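Local coordinates for nitrate transport protein (PDB 3KSX) that probably captures alkanesulfonates in the periplasm and delivers them to an ABC-type importer, and is held here with the sulfonate buffer MOPS bound, at residues A[26-31]-A[56-61]; A[52-57]-A[228-233]. One frame throughout, in Å; residues are numbered along the deposited sequence.

Interaction 1: residues A[26-31]-A[56-61]; sequences AEPAQL and PRTKIT
T58 turns OG1 beside its own backbone N (chi1 -60°), which brings the hydroxyl to P28, while Q30, with CG anti to its N (chi1 -168°) and the chain extended, carries its amide along K59 to T61. These groups flank the start of two parallel strands, 30-36 and 59-65, at one edge of a five-stranded mixed sheet in a periplasmic binding protein. The backbone pairing begins where K59 N donates to A29 O at 3.0 Å; L31 N then gives a bond to K59 O, and T61 N one to L31 O, both 2.9 Å, which keeps Q30 level with K59 and L31 with I60. Just before the strands, T58 OG1 donates to P28 O at 2.8 Å, in the carbonyl plane. A threonine suits this place, since the hydroxyl serves the carbonyl while CG2 lies against the L31 backbone and the CB of that leucine. On the opposite sheet face from L31 and I60, the aliphatic part of K59 runs alongside Q30. Further out, R57, bent at chi3, reaches E27: NH2 meets OE1 of E27 at 2.7 Å in a salt bridge, with a weak second bond from NE. Long, oppositely charged side chains can span the unpaired backbones here. The carboxylate and guanidinium planes are 29° apart, and OE1 is approached from above the carboxylate plane. NE2 of Q30 donates to T61 OG1 at 3.2 Å, the hydroxyl oxygen lying slightly off the Q30 amide plane.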
ATOM      1  N   ALA A  26     -15.320   5.113  27.980  1.00 57.06           N
ATOM      2  CA  ALA A  26     -15.726   5.774  26.729  1.00 55.33           C
ATOM      3  C   ALA A  26     -15.174   5.099  25.433  1.00 53.72           C
ATOM      4  O   ALA A  26     -14.484   4.060  25.486  1.00 53.60           O
ATOM      5  CB  ALA A  26     -15.315   7.268  26.800  1.00 55.34           C
ATOM      6  N   GLU A  27     -15.559   5.672  24.286  1.00 51.05           N
ATOM      7  CA  GLU A  27     -14.937   5.452  22.976  1.00 47.82           C
ATOM      8  C   GLU A  27     -14.601   6.865  22.502  1.00 45.14           C
ATOM      9  O   GLU A  27     -15.117   7.838  23.046  1.00 45.08           O
ATOM     10  CB  GLU A  27     -15.913   4.798  21.996  1.00 47.95           C
ATOM     11  CG  GLU A  27     -16.768   3.716  22.614  1.00 51.07           C
ATOM     12  CD  GLU A  27     -17.627   3.006  21.590  1.00 54.50           C
ATOM     13  OE1 GLU A  27     -18.551   3.643  21.038  1.00 55.29           O
ATOM     14  OE2 GLU A  27     -17.377   1.808  21.351  1.00 54.00           O
ATOM     15  N   PRO A  28     -13.720   7.009  21.515  1.00 41.97           N
ATOM     16  CA  PRO A  28     -13.312   8.380  21.222  1.00 40.03           C
ATOM     17  C   PRO A  28     -14.396   9.239  20.597  1.00 38.16           C
ATOM     18  O   PRO A  28     -15.370   8.712  20.049  1.00 37.13           O
ATOM     19  CB  PRO A  28     -12.165   8.195  20.238  1.00 40.31           C
ATOM     20  CG  PRO A  28     -12.430   6.863  19.677  1.00 39.69           C
ATOM     21  CD  PRO A  28     -12.942   6.040  20.743  1.00 41.05           C
ATOM     22  N   ALA A  29     -14.209  10.559  20.681  1.00 36.15           N
ATOM     23  CA  ALA A  29     -15.124  11.514  20.062  1.00 34.72           C
ATOM     24  C   ALA A  29     -15.047  11.391  18.530  1.00 34.33           C
ATOM     25  O   ALA A  29     -16.063  11.540  17.829  1.00 31.51           O
ATOM     26  CB  ALA A  29     -14.756  12.916  20.453  1.00 34.88           C
ATOM     27  N   GLN A  30     -13.848  11.095  18.018  1.00 33.10           N
ATOM     28  CA  GLN A  30     -13.638  11.165  16.585  1.00 31.68           C
ATOM     29  C   GLN A  30     -12.555  10.135  16.155  1.00 31.07           C
ATOM     30  O   GLN A  30     -11.628   9.824  16.930  1.00 30.40           O
ATOM     31  CB  GLN A  30     -13.196  12.585  16.184  1.00 33.45           C
ATOM     32  CG  GLN A  30     -13.266  12.743  14.655  1.00 39.71           C
ATOM     33  CD  GLN A  30     -12.848  14.120  14.114  1.00 44.18           C
ATOM     34  OE1 GLN A  30     -12.078  14.854  14.743  1.00 46.82           O
ATOM     35  NE2 GLN A  30     -13.331  14.443  12.913  1.00 46.86           N
ATOM     36  N   LEU A  31     -12.690   9.620  14.932  1.00 28.85           N
ATOM     37  CA  LEU A  31     -11.647   8.798  14.314  1.00 27.51           C
ATOM     38  C   LEU A  31     -11.457   9.376  12.928  1.00 27.17           C
ATOM     39  O   LEU A  31     -12.356   9.233  12.080  1.00 27.78           O
ATOM     40  CB  LEU A  31     -12.106   7.341  14.208  1.00 27.30           C
ATOM     41  CG  LEU A  31     -11.210   6.471  13.280  1.00 26.72           C
ATOM     42  CD1 LEU A  31      -9.722   6.493  13.723  1.00 25.33           C
ATOM     43  CD2 LEU A  31     -11.742   5.080  13.230  1.00 23.92           C
ATOM     44  N   PRO A  56     -21.541   4.234  16.878  1.00 33.20           N
ATOM     45  CA  PRO A  56     -22.505   5.294  16.706  1.00 33.17           C
ATOM     46  C   PRO A  56     -22.154   6.590  17.464  1.00 32.91           C
ATOM     47  O   PRO A  56     -22.581   7.668  17.067  1.00 33.06           O
ATOM     48  CB  PRO A  56     -23.789   4.670  17.258  1.00 34.27           C
ATOM     49  CG  PRO A  56     -23.345   3.579  18.191  1.00 34.31           C
ATOM     50  CD  PRO A  56     -22.137   3.040  17.515  1.00 34.14           C
ATOM     51  N   ARG A  57     -21.382   6.468  18.540  1.00 33.35           N
ATOM     52  CA  ARG A  57     -20.949   7.612  19.334  1.00 34.57           C
ATOM     53  C   ARG A  57     -19.595   8.246  18.888  1.00 34.64           C
ATOM     54  O   ARG A  57     -19.056   9.134  19.549  1.00 36.12           O
ATOM     55  CB  ARG A  57     -20.892   7.169  20.781  1.00 35.95           C
ATOM     56  CG  ARG A  57     -22.273   6.802  21.379  1.00 38.07           C
ATOM     57  CD  ARG A  57     -22.082   5.946  22.630  1.00 47.67           C
ATOM     58  NE  ARG A  57     -21.280   4.718  22.381  1.00 53.74           N
ATOM     59  CZ  ARG A  57     -21.760   3.548  21.901  1.00 56.44           C
ATOM     60  NH1 ARG A  57     -23.050   3.403  21.592  1.00 55.45           N
ATOM     61  NH2 ARG A  57     -20.953   2.500  21.702  1.00 55.84           N
ATOM     62  N   THR A  58     -19.061   7.779  17.759  1.00 32.33           N
ATOM     63  CA  THR A  58     -17.787   8.247  17.238  1.00 29.50           C
ATOM     64  C   THR A  58     -17.993   8.847  15.842  1.00 28.97           C
ATOM     65  O   THR A  58     -18.616   8.243  14.962  1.00 29.10           O
ATOM     66  CB  THR A  58     -16.767   7.089  17.230  1.00 30.08           C
ATOM     67  OG1 THR A  58     -16.592   6.611  18.565  1.00 28.30           O
ATOM     68  CG2 THR A  58     -15.401   7.578  16.754  1.00 29.80           C
ATOM     69  N   LYS A  59     -17.517  10.063  15.636  1.00 28.44           N
ATOM     70  CA  LYS A  59     -17.608  10.700  14.326  1.00 28.90           C
ATOM     71  C   LYS A  59     -16.482  10.054  13.512  1.00 30.28           C
ATOM     72  O   LYS A  59     -15.308  10.176  13.905  1.00 30.79           O
ATOM     73  CB  LYS A  59     -17.321  12.212  14.465  1.00 29.56           C
ATOM     74  CG  LYS A  59     -17.422  13.027  13.175  1.00 34.92           C
ATOM     75  CD  LYS A  59     -16.749  14.442  13.338  1.00 43.00           C
ATOM     76  CE  LYS A  59     -17.047  15.435  12.225  1.00 49.27           C
ATOM     77  NZ  LYS A  59     -16.001  15.555  11.089  1.00 53.80           N
ATOM     78  N   ILE A  60     -16.835   9.391  12.420  1.00 29.53           N
ATOM     79  CA  ILE A  60     -15.832   8.753  11.565  1.00 29.13           C
ATOM     80  C   ILE A  60     -15.655   9.623  10.379  1.00 30.08           C
ATOM     81  O   ILE A  60     -16.627   9.937   9.684  1.00 28.73           O
ATOM     82  CB  ILE A  60     -16.339   7.395  11.033  1.00 31.36           C
ATOM     83  CG1 ILE A  60     -16.868   6.484  12.167  1.00 29.33           C
ATOM     84  CG2 ILE A  60     -15.257   6.657  10.241  1.00 29.22           C
ATOM     85  CD1 ILE A  60     -15.905   5.943  13.110  1.00 29.04           C
ATOM     86  N   THR A  61     -14.407  10.005  10.121  1.00 29.37           N
ATOM     87  CA  THR A  61     -14.064  10.813   8.994  1.00 26.77           C
ATOM     88  C   THR A  61     -12.935  10.114   8.160  1.00 28.17           C
ATOM     89  O   THR A  61     -11.752  10.023   8.610  1.00 26.51           O
ATOM     90  CB  THR A  61     -13.490  12.134   9.478  1.00 28.92           C
ATOM     91  OG1 THR A  61     -14.429  12.787  10.350  1.00 32.63           O
ATOM     92  CG2 THR A  61     -13.185  13.044   8.297  1.00 27.30           C
TER

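Interaction 2: residues A[52-57]-A[228-233]; sequences EQRFPR and VQQVMG
R54 stretches from the end of helix 50-54 toward Q230 on helix 225-244. Its CB points at that helix, and CG, anti to the backbone N (chi1 -178°), lies over one face of the neighbouring F55 ring. Beyond a bend at chi2 the chain passes through CD and NE to CZ of R54, which stands 3.9 Å from CB of Q230. That CB sits over one face of the guanidinium, toward its rim. NH2 of R54 packs 3.2 Å from CG of Q230. NH1 of R54 comes within 2.8 Å of Q230 O, but the angle is too poor for a hydrogen bond; the bond it does make goes to T234 OG1. A long, flexible arginine suits this exposed position, where its aliphatic part can lie on an aromatic ring while NH1 at its charged end reaches T234. The contact joins the N-terminal strand–helix part of this periplasmic-binding-protein fold to a helix some 170 residues later. F55, whose ring face carries R54 CG, is the first residue to leave helical geometry; its CB is directed at the same helix. CZ of F55 approaches Q230 CB at 3.6 Å, with that carbon at the ring edge, and CE2 of F55 touches V231 CG2 at 3.9 Å. The apolar ring fits this buried position, where F227, about one turn before Q230 and V231, meets it edge-to-face. The Q230 amide plane is turned 17° from that of the F55 ring, with Q230 OE1 3.8 Å from F55 CE1.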
ATOM      1  N   GLU A  52     -19.248   3.356  11.025  1.00 29.67           N
ATOM      2  CA  GLU A  52     -20.321   4.223  11.545  1.00 30.35           C
ATOM      3  C   GLU A  52     -21.382   3.370  12.154  1.00 31.21           C
ATOM      4  O   GLU A  52     -21.804   3.623  13.276  1.00 33.69           O
ATOM      5  CB  GLU A  52     -20.918   5.102  10.464  1.00 30.27           C
ATOM      6  CG  GLU A  52     -19.936   6.105   9.898  1.00 30.61           C
ATOM      7  CD  GLU A  52     -19.046   5.549   8.760  1.00 32.16           C
ATOM      8  OE1 GLU A  52     -18.994   4.325   8.523  1.00 30.54           O
ATOM      9  OE2 GLU A  52     -18.398   6.355   8.089  1.00 35.22           O
ATOM     10  N   GLN A  53     -21.729   2.285  11.501  1.00 31.71           N
ATOM     11  CA  GLN A  53     -22.652   1.336  12.104  1.00 33.83           C
ATOM     12  C   GLN A  53     -22.168   0.738  13.427  1.00 33.93           C
ATOM     13  O   GLN A  53     -22.951   0.584  14.367  1.00 34.72           O
ATOM     14  CB  GLN A  53     -22.899   0.173  11.156  1.00 33.31           C
ATOM     15  CG  GLN A  53     -23.525   0.561   9.846  1.00 39.57           C
ATOM     16  CD  GLN A  53     -23.945  -0.683   9.121  1.00 44.20           C
ATOM     17  OE1 GLN A  53     -24.514  -1.574   9.741  1.00 45.45           O
ATOM     18  NE2 GLN A  53     -23.601  -0.796   7.847  1.00 44.90           N
ATOM     19  N   ARG A  54     -20.877   0.423  13.521  1.00 33.13           N
ATOM     20  CA  ARG A  54     -20.303  -0.167  14.726  1.00 32.17           C
ATOM     21  C   ARG A  54     -20.107   0.838  15.912  1.00 32.36           C
ATOM     22  O   ARG A  54     -20.206   0.490  17.103  1.00 31.09           O
ATOM     23  CB  ARG A  54     -18.964  -0.835  14.345  1.00 32.26           C
ATOM     24  CG  ARG A  54     -18.259  -1.539  15.535  1.00 37.40           C
ATOM     25  CD  ARG A  54     -18.217  -3.050  15.350  1.00 46.03           C
ATOM     26  NE  ARG A  54     -17.617  -3.802  16.479  1.00 52.56           N
ATOM     27  CZ  ARG A  54     -16.447  -4.481  16.437  1.00 56.86           C
ATOM     28  NH1 ARG A  54     -15.694  -4.483  15.331  1.00 55.01           N
ATOM     29  NH2 ARG A  54     -16.011  -5.163  17.516  1.00 57.18           N
ATOM     30  N   PHE A  55     -19.844   2.082  15.600  1.00 31.68           N
ATOM     31  CA  PHE A  55     -19.421   3.025  16.609  1.00 32.78           C
ATOM     32  C   PHE A  55     -20.258   4.306  16.488  1.00 32.57           C
ATOM     33  O   PHE A  55     -19.760   5.346  16.073  1.00 33.04           O
ATOM     34  CB  PHE A  55     -17.951   3.333  16.371  1.00 33.51           C
ATOM     35  CG  PHE A  55     -17.050   2.116  16.460  1.00 34.21           C
ATOM     36  CD1 PHE A  55     -16.792   1.506  17.705  1.00 37.20           C
ATOM     37  CD2 PHE A  55     -16.427   1.617  15.304  1.00 35.65           C
ATOM     38  CE1 PHE A  55     -15.936   0.413  17.775  1.00 38.30           C
ATOM     39  CE2 PHE A  55     -15.609   0.537  15.364  1.00 34.08           C
ATOM     40  CZ  PHE A  55     -15.349  -0.063  16.611  1.00 40.28           C
ATOM     41  N   PRO A  56     -21.541   4.234  16.878  1.00 33.20           N
ATOM     42  CA  PRO A  56     -22.505   5.294  16.706  1.00 33.17           C
ATOM     43  C   PRO A  56     -22.154   6.590  17.464  1.00 32.91           C
ATOM     44  O   PRO A  56     -22.581   7.668  17.067  1.00 33.06           O
ATOM     45  CB  PRO A  56     -23.789   4.670  17.258  1.00 34.27           C
ATOM     46  CG  PRO A  56     -23.345   3.579  18.191  1.00 34.31           C
ATOM     47  CD  PRO A  56     -22.137   3.040  17.515  1.00 34.14           C
ATOM     48  N   ARG A  57     -21.382   6.468  18.540  1.00 33.35           N
ATOM     49  CA  ARG A  57     -20.949   7.612  19.334  1.00 34.57           C
ATOM     50  C   ARG A  57     -19.595   8.246  18.888  1.00 34.64           C
ATOM     51  O   ARG A  57     -19.056   9.134  19.549  1.00 36.12           O
ATOM     52  CB  ARG A  57     -20.892   7.169  20.781  1.00 35.95           C
ATOM     53  CG  ARG A  57     -22.273   6.802  21.379  1.00 38.07           C
ATOM     54  CD  ARG A  57     -22.082   5.946  22.630  1.00 47.67           C
ATOM     55  NE  ARG A  57     -21.280   4.718  22.381  1.00 53.74           N
ATOM     56  CZ  ARG A  57     -21.760   3.548  21.901  1.00 56.44           C
ATOM     57  NH1 ARG A  57     -23.050   3.403  21.592  1.00 55.45           N
ATOM     58  NH2 ARG A  57     -20.953   2.500  21.702  1.00 55.84           N
ATOM     59  N   VAL A 228      -9.365   0.680  18.946  1.00 29.49           N
ATOM     60  CA  VAL A 228      -8.523   0.408  17.759  1.00 27.67           C
ATOM     61  C   VAL A 228      -8.581  -1.054  17.362  1.00 28.27           C
ATOM     62  O   VAL A 228      -8.687  -1.384  16.159  1.00 28.26           O
ATOM     63  CB  VAL A 228      -7.102   0.893  17.977  1.00 27.95           C
ATOM     64  CG1 VAL A 228      -6.130   0.295  16.888  1.00 27.55           C
ATOM     65  CG2 VAL A 228      -7.118   2.470  17.948  1.00 25.87           C
ATOM     66  N   GLN A 229      -8.572  -1.925  18.367  1.00 28.43           N
ATOM     67  CA  GLN A 229      -8.706  -3.391  18.125  1.00 30.39           C
ATOM     68  C   GLN A 229     -10.043  -3.705  17.424  1.00 29.70           C
ATOM     69  O   GLN A 229     -10.088  -4.451  16.429  1.00 29.23           O
ATOM     70  CB  GLN A 229      -8.552  -4.134  19.441  1.00 31.64           C
ATOM     71  CG  GLN A 229      -8.750  -5.649  19.371  1.00 35.65           C
ATOM     72  CD  GLN A 229      -8.391  -6.307  20.741  1.00 48.33           C
ATOM     73  OE1 GLN A 229      -7.834  -7.414  20.783  1.00 50.62           O
ATOM     74  NE2 GLN A 229      -8.672  -5.592  21.864  1.00 48.47           N
ATOM     75  N   GLN A 230     -11.135  -3.124  17.940  1.00 29.65           N
ATOM     76  CA  GLN A 230     -12.454  -3.309  17.351  1.00 29.95           C
ATOM     77  C   GLN A 230     -12.540  -2.725  15.976  1.00 29.03           C
ATOM     78  O   GLN A 230     -13.167  -3.338  15.101  1.00 30.28           O
ATOM     79  CB  GLN A 230     -13.525  -2.703  18.226  1.00 29.64           C
ATOM     80  CG  GLN A 230     -13.848  -3.644  19.369  1.00 38.63           C
ATOM     81  CD  GLN A 230     -14.176  -2.894  20.607  1.00 44.88           C
ATOM     82  OE1 GLN A 230     -14.897  -1.886  20.567  1.00 49.22           O
ATOM     83  NE2 GLN A 230     -13.620  -3.342  21.735  1.00 51.10           N
ATOM     84  N   VAL A 231     -11.915  -1.554  15.745  1.00 27.22           N
ATOM     85  CA  VAL A 231     -11.798  -0.976  14.393  1.00 26.90           C
ATOM     86  C   VAL A 231     -11.166  -1.987  13.424  1.00 26.84           C
ATOM     87  O   VAL A 231     -11.737  -2.255  12.347  1.00 26.35           O
ATOM     88  CB  VAL A 231     -11.010   0.363  14.415  1.00 26.61           C
ATOM     89  CG1 VAL A 231     -10.741   0.852  13.015  1.00 29.65           C
ATOM     90  CG2 VAL A 231     -11.828   1.472  15.173  1.00 26.43           C
ATOM     91  N   MET A 232     -10.017  -2.536  13.823  1.00 26.66           N
ATOM     92  CA  MET A 232      -9.287  -3.519  13.005  1.00 29.29           C
ATOM     93  C   MET A 232     -10.194  -4.690  12.752  1.00 28.46           C
ATOM     94  O   MET A 232     -10.254  -5.182  11.631  1.00 30.78           O
ATOM     95  CB  MET A 232      -8.068  -4.109  13.680  1.00 26.87           C
ATOM     96  CG  MET A 232      -6.915  -3.162  14.035  1.00 34.90           C
ATOM     97  SD  MET A 232      -6.244  -2.436  12.545  1.00 39.90           S
ATOM     98  CE  MET A 232      -7.141  -0.863  12.353  1.00 38.10           C
ATOM     99  N   GLY A 233     -10.910  -5.136  13.797  1.00 31.20           N
ATOM    100  CA  GLY A 233     -11.952  -6.189  13.621  1.00 32.57           C
ATOM    101  C   GLY A 233     -12.944  -5.952  12.505  1.00 34.27           C
ATOM    102  O   GLY A 233     -13.275  -6.851  11.765  1.00 33.24           O
TER

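In the fold
The centres of the two interactions lie about 8 Å apart, and they share P56 and R57, which belong to the connection from helix 50-54 to strand 59-65. Along the chain, 26-31 comes first, 52-57 and 56-61 overlap, and 228-233 follows much later. Interaction 1 pairs edge strand 59-65 with its neighbour 30-36; interaction 2 sets the preceding helix end against helix 225-244. They meet directly where L31 packs on V231 and E27 on F55, while F227 of the same long helix touches P28, L31 and T58. The edge of the sheet, the end of helix 50-54 and helix 225-244 thus pack against one another, bringing early and late parts of the chain together.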